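Side-chain contacts in sphingomyelinase C (Streptomyces griseocarneus, PDB 7CNE), which belongs to the endonuclease/exonuclease/phosphatase family and has the DNase I-like alpha/beta sandwich fold: residues Asp61-Ala66 with Thr103-Trp108; Arg112-Ile117 with Asp175-Ala180. All coordinates share one frame; numbering follows the deposited sequence.

Contact 1 (Asp61-Ala66 with Thr103-Trp108)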
loop_
_atom_site.group_PDB
_atom_site.type_symbol
_atom_site.label_atom_id
_atom_site.label_comp_id
_atom_site.label_asym_id
_atom_site.label_seq_id
_atom_site.Cartn_x
_atom_site.Cartn_y
_atom_site.Cartn_z
ATOM N N ASP A 61 12.587 -8.688 2.921
ATOM C CA ASP A 61 13.662 -9.035 1.990
ATOM C C ASP A 61 13.375 -10.357 1.277
ATOM O O ASP A 61 13.631 -10.489 0.074
ATOM C CB ASP A 61 14.999 -9.139 2.725
ATOM C CG ASP A 61 15.575 -7.793 3.118
ATOM O OD1 ASP A 61 14.990 -6.731 2.784
ATOM O OD2 ASP A 61 16.637 -7.812 3.774
ATOM N N GLY A 62 12.870 -11.354 2.007
ATOM C CA GLY A 62 12.570 -12.639 1.384
ATOM C C GLY A 62 11.452 -12.554 0.359
ATOM O O GLY A 62 11.512 -13.196 -0.697
ATOM N N LEU A 63 10.411 -11.773 0.660
ATOM C CA LEU A 63 9.321 -11.574 -0.294
ATOM C C LEU A 63 9.822 -10.882 -1.558
ATOM O O LEU A 63 9.474 -11.278 -2.681
ATOM C CB LEU A 63 8.195 -10.762 0.366
ATOM C CG LEU A 63 6.804 -10.668 -0.296
ATOM C CD1 LEU A 63 5.785 -10.083 0.684
ATOM C CD2 LEU A 63 6.825 -9.821 -1.539
ATOM N N LYS A 64 10.613 -9.820 -1.387
ATOM C CA LYS A 64 11.170 -9.110 -2.533
ATOM C C LYS A 64 12.039 -10.035 -3.378
ATOM O O LYS A 64 11.984 -9.990 -4.616
ATOM C CB LYS A 64 11.962 -7.887 -2.051
ATOM C CG LYS A 64 11.063 -6.701 -1.629
ATOM C CD LYS A 64 11.790 -5.639 -0.786
ATOM C CE LYS A 64 12.980 -5.023 -1.501
ATOM N NZ LYS A 64 12.621 -4.546 -2.866
ATOM N N ALA A 65 12.828 -10.905 -2.726
ATOM C CA ALA A 65 13.602 -11.902 -3.465
ATOM C C ALA A 65 12.695 -12.924 -4.141
ATOM O O ALA A 65 12.923 -13.293 -5.300
ATOM C CB ALA A 65 14.592 -12.610 -2.537
ATOM N N ALA A 66 11.663 -13.399 -3.439
ATOM C CA ALA A 66 10.767 -14.382 -4.042
ATOM C C ALA A 66 10.045 -13.804 -5.250
ATOM O O ALA A 66 9.727 -14.540 -6.194
ATOM C CB ALA A 66 9.761 -14.884 -3.006
ATOM N N THR A 103 6.886 -0.797 -0.274
ATOM C CA THR A 103 7.801 -1.050 -1.378
ATOM C C THR A 103 7.000 -1.268 -2.664
ATOM O O THR A 103 5.853 -1.723 -2.632
ATOM C CB THR A 103 8.716 -2.266 -1.079
ATOM O OG1 THR A 103 9.607 -2.486 -2.180
ATOM C CG2 THR A 103 7.886 -3.512 -0.852
ATOM N N VAL A 104 7.603 -0.910 -3.795
ATOM C CA VAL A 104 6.975 -1.029 -5.109
ATOM C C VAL A 104 7.804 -1.989 -5.947
ATOM O O VAL A 104 9.020 -1.806 -6.076
ATOM C CB VAL A 104 6.860 0.329 -5.833
ATOM C CG1 VAL A 104 6.239 0.141 -7.220
ATOM C CG2 VAL A 104 6.059 1.331 -4.998
ATOM N N LEU A 105 7.134 -2.987 -6.534
ATOM C CA LEU A 105 7.745 -4.003 -7.384
ATOM C C LEU A 105 7.141 -3.905 -8.779
ATOM O O LEU A 105 5.934 -3.664 -8.932
ATOM C CB LEU A 105 7.515 -5.426 -6.825
ATOM C CG LEU A 105 7.443 -5.580 -5.297
ATOM C CD1 LEU A 105 7.057 -7.019 -4.863
ATOM C CD2 LEU A 105 8.750 -5.160 -4.643
ATOM N N SER A 106 7.964 -4.117 -9.797
ATOM C CA SER A 106 7.528 -3.837 -11.154
ATOM C C SER A 106 8.108 -4.849 -12.126
ATOM O O SER A 106 9.299 -5.166 -12.065
ATOM C CB SER A 106 7.945 -2.418 -11.563
ATOM O OG SER A 106 7.577 -2.154 -12.896
ATOM N N LYS A 107 7.249 -5.338 -13.021
ATOM C CA LYS A 107 7.680 -6.109 -14.180
ATOM C C LYS A 107 8.479 -5.252 -15.160
ATOM O O LYS A 107 9.340 -5.770 -15.884
ATOM C CB LYS A 107 6.431 -6.711 -14.844
ATOM C CG LYS A 107 6.625 -7.269 -16.227
ATOM C CD LYS A 107 5.325 -7.845 -16.759
ATOM C CE LYS A 107 5.546 -8.446 -18.132
ATOM N NZ LYS A 107 4.279 -9.004 -18.654
ATOM N N TRP A 108 8.233 -3.944 -15.179
ATOM C CA TRP A 108 8.742 -2.960 -16.125
ATOM C C TRP A 108 9.886 -2.154 -15.521
ATOM O O TRP A 108 9.863 -1.847 -14.327
ATOM C CB TRP A 108 7.610 -2.024 -16.556
ATOM C CG TRP A 108 6.466 -2.829 -17.110
ATOM C CD1 TRP A 108 5.357 -3.271 -16.438
ATOM C CD2 TRP A 108 6.350 -3.328 -18.442
ATOM N NE1 TRP A 108 4.556 -4.019 -17.282
ATOM C CE2 TRP A 108 5.143 -4.059 -18.518
ATOM C CE3 TRP A 108 7.149 -3.225 -19.588
ATOM C CZ2 TRP A 108 4.716 -4.678 -19.697
ATOM C CZ3 TRP A 108 6.718 -3.844 -20.758
ATOM C CH2 TRP A 108 5.517 -4.557 -20.800
#

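Contact 2 (Arg112-Ile117 with Asp175-Ala180)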
loop_
_atom_site.group_PDB
_atom_site.type_symbol
_atom_site.label_atom_id
_atom_site.label_comp_id
_atom_site.label_asym_id
_atom_site.label_seq_id
_atom_site.Cartn_x
_atom_site.Cartn_y
_atom_site.Cartn_z
ATOM N N ARG A 112 13.178 5.966 -12.582
ATOM C CA ARG A 112 13.515 6.782 -11.427
ATOM C C ARG A 112 12.725 6.273 -10.233
ATOM O O ARG A 112 11.579 5.844 -10.387
ATOM C CB ARG A 112 13.201 8.265 -11.667
ATOM C CG ARG A 112 13.537 9.151 -10.465
ATOM C CD ARG A 112 13.773 10.580 -10.863
ATOM N NE ARG A 112 14.205 11.406 -9.734
ATOM C CZ ARG A 112 15.465 11.755 -9.501
ATOM N NH1 ARG A 112 16.424 11.349 -10.315
ATOM N NH2 ARG A 112 15.759 12.516 -8.455
ATOM N N LYS A 113 13.337 6.323 -9.045
ATOM C CA LYS A 113 12.641 5.976 -7.812
ATOM C C LYS A 113 13.072 6.927 -6.701
ATOM O O LYS A 113 14.269 7.164 -6.502
ATOM C CB LYS A 113 12.894 4.513 -7.415
ATOM C CG LYS A 113 14.354 4.068 -7.435
ATOM C CD LYS A 113 14.467 2.589 -7.060
ATOM C CE LYS A 113 15.907 2.099 -7.145
ATOM N NZ LYS A 113 16.319 1.957 -8.577
ATOM N N GLU A 114 12.094 7.504 -6.007
ATOM C CA GLU A 114 12.366 8.356 -4.855
ATOM C C GLU A 114 11.411 8.002 -3.731
ATOM O O GLU A 114 10.368 7.376 -3.943
ATOM C CB GLU A 114 12.189 9.857 -5.148
ATOM C CG GLU A 114 12.565 10.314 -6.526
ATOM C CD GLU A 114 12.325 11.802 -6.714
ATOM O OE1 GLU A 114 11.939 12.482 -5.732
ATOM O OE2 GLU A 114 12.540 12.286 -7.845
ATOM N N GLN A 115 11.760 8.453 -2.530
ATOM C CA GLN A 115 10.883 8.327 -1.385
ATOM C C GLN A 115 10.688 9.709 -0.778
ATOM O O GLN A 115 11.560 10.578 -0.871
ATOM C CB GLN A 115 11.453 7.343 -0.340
ATOM C CG GLN A 115 12.721 7.831 0.330
ATOM C CD GLN A 115 13.196 6.911 1.432
ATOM O OE1 GLN A 115 12.464 6.027 1.885
ATOM N NE2 GLN A 115 14.429 7.115 1.876
ATOM N N VAL A 116 9.528 9.907 -0.172
ATOM C CA VAL A 116 9.217 11.134 0.548
ATOM C C VAL A 116 8.527 10.715 1.836
ATOM O O VAL A 116 7.544 9.969 1.799
ATOM C CB VAL A 116 8.324 12.081 -0.282
ATOM C CG1 VAL A 116 7.996 13.353 0.496
ATOM C CG2 VAL A 116 8.971 12.411 -1.651
ATOM N N ILE A 117 9.055 11.161 2.968
ATOM C CA ILE A 117 8.448 10.901 4.273
ATOM C C ILE A 117 7.400 11.981 4.537
ATOM O O ILE A 117 7.618 13.162 4.241
ATOM C CB ILE A 117 9.527 10.857 5.377
ATOM C CG1 ILE A 117 10.626 9.838 5.034
ATOM C CG2 ILE A 117 8.929 10.645 6.793
ATOM C CD1 ILE A 117 10.150 8.515 4.488
ATOM N N ASP A 175 -0.116 15.281 -3.816
ATOM C CA ASP A 175 -0.561 16.131 -4.919
ATOM C C ASP A 175 0.458 17.224 -5.227
ATOM O O ASP A 175 0.789 17.475 -6.395
ATOM C CB ASP A 175 -1.930 16.736 -4.579
ATOM C CG ASP A 175 -2.376 17.794 -5.583
ATOM O OD1 ASP A 175 -2.466 17.492 -6.795
ATOM O OD2 ASP A 175 -2.629 18.937 -5.143
ATOM N N ALA A 176 0.977 17.884 -4.189
ATOM C CA ALA A 176 1.931 18.963 -4.425
ATOM C C ALA A 176 3.233 18.421 -4.999
ATOM O O ALA A 176 3.827 19.028 -5.902
ATOM C CB ALA A 176 2.173 19.738 -3.126
ATOM N N PHE A 177 3.677 17.265 -4.503
ATOM C CA PHE A 177 4.863 16.612 -5.054
ATOM C C PHE A 177 4.682 16.308 -6.541
ATOM O O PHE A 177 5.571 16.579 -7.359
ATOM C CB PHE A 177 5.154 15.330 -4.257
ATOM C CG PHE A 177 6.268 14.485 -4.835
ATOM C CD1 PHE A 177 7.570 14.651 -4.403
ATOM C CD2 PHE A 177 6.004 13.524 -5.801
ATOM C CE1 PHE A 177 8.604 13.884 -4.932
ATOM C CE2 PHE A 177 7.032 12.748 -6.346
ATOM C CZ PHE A 177 8.331 12.924 -5.908
ATOM N N LEU A 178 3.532 15.739 -6.913
ATOM C CA LEU A 178 3.336 15.353 -8.306
ATOM C C LEU A 178 3.224 16.577 -9.206
ATOM O O LEU A 178 3.719 16.570 -10.338
ATOM C CB LEU A 178 2.092 14.476 -8.427
ATOM C CG LEU A 178 2.285 13.098 -7.791
ATOM C CD1 LEU A 178 0.948 12.386 -7.702
ATOM C CD2 LEU A 178 3.295 12.256 -8.593
ATOM N N ASP A 179 2.575 17.633 -8.717
ATOM C CA ASP A 179 2.437 18.859 -9.500
ATOM C C ASP A 179 3.799 19.478 -9.807
ATOM O O ASP A 179 4.067 19.890 -10.946
ATOM C CB ASP A 179 1.538 19.837 -8.741
ATOM C CG ASP A 179 1.206 21.067 -9.555
ATOM O OD1 ASP A 179 1.679 22.160 -9.191
ATOM O OD2 ASP A 179 0.513 20.926 -10.588
ATOM N N ALA A 180 4.680 19.527 -8.804
ATOM C CA ALA A 180 6.014 20.090 -8.967
ATOM C C ALA A 180 6.872 19.290 -9.937
ATOM O O ALA A 180 7.829 19.839 -10.493
ATOM C CB ALA A 180 6.708 20.183 -7.605
#

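Contact 1 (Asp61-Ala66 with Thr103-Trp108)
Leu63 and Leu105 make the apolar part of this contact between a helix and a strand. CD2 of Leu63 lies 4.4 Å from CD1 of Leu105, a loose methyl-to-methyl touch. The aliphatic part of Lys64 adds to it: its CG sits 4.1 Å from CD2 of Leu105, and the two side chains run at a slant to each other. Leu63 also rests on Phe43 and Leu51, and Leu105 on Ala67 and Tyr71.

Helix 57-66 packs on the outer face of the mixed sheet that holds strand 103-106, as part of an outer helical layer of the DNase I-like alpha/beta sandwich. The helix segment runs almost parallel to the strand, at 12°, with the axes 10.5 Å apart. Val104 points away from the helix, to strand 131-139 of the other sheet.

The polar part lies at Lys64 and Thr103. The lysine chain bends at chi3 (59°) and again at chi4 (51°), which turns its amine toward Thr103 and strand 73-74. Lys64 NZ lies 3.7 Å from Thr103 OG1. The two groups share an acceptor: both are hydrogen-bonded to the carbonyl oxygen of Thr75. Lys64 NZ also bonds to Gln74 OE1, so strand 73-74 and the residue after it fix the amine.

Contact 2 (Arg112-Ile117 with Asp175-Ala180)
Val116 and Phe177 are the closest backbone pair where strand 112-117 faces helix segment 175-180, with their CA atoms 9.0 Å apart. No hydrogen bond crosses between the two segments. The gap is spanned by one aromatic side chain from the helix, which meets two side chains from the strand.

Phe177 reaches the strand with its CD1, CE1 and CZ atoms. Its CG stands opposite the backbone N, and the ring is directed at the sheet. CG2 of Val116 approaches the ring obliquely and lies 3.6 Å from Phe177 CE1. Glu114 OE1 sits at the ring edge, near the ring plane, 3.6 Å from Phe177 CZ. The carboxylate plane is nearly perpendicular to the ring, at 85°. Because OE1 lies near the ring plane, it meets the rim, where the C-H groups carry slight positive charge, and this contact is probably mildly attractive.

Strand 110-117 and helix 162-180 belong to the second half of the DNase I-like sandwich, where the helix packs on the outer face of the six-stranded sheet. Phe132 and Tyr134, on the adjacent strand 131-139, both meet the Phe177 ring edge-to-face.

The other carboxylate oxygen of Glu114 is held by charge. Lys181, just past the helix segment, is a principal partner and forms a salt bridge to OE2. Arg112 NE also donates to Glu114 OE2, at 2.7 Å in a nearly straight bond of 170°. Arg112 NE comes to the anti side of OE2, tilted 21° out of the carboxylate plane, while OE2 lies in the guanidinium plane. Arg112 NH2 adds a weak bond to Glu114 OE2, at 3.3 Å. These two basic residues would be expected to stabilise the charged form of Glu114.

Contact 1 and contact 2 lie on different sheets of the same DNase I-like domain, with centres about 21 Å apart. Both segments of contact 1 precede both segments of contact 2 in the sequence. Strand 103-106, in the seven-stranded sheet, is followed directly by strand 110-117, in the six-stranded sheet. A short turn, which starts within segment 103-108, carries the chain from one sheet to the other. Helix 57-66 packs against the first sheet and helix 162-180 against the second. Each contact thus joins one sheet to a helix on its outer side, and together they mark the two outer layers of the four-layered sandwich.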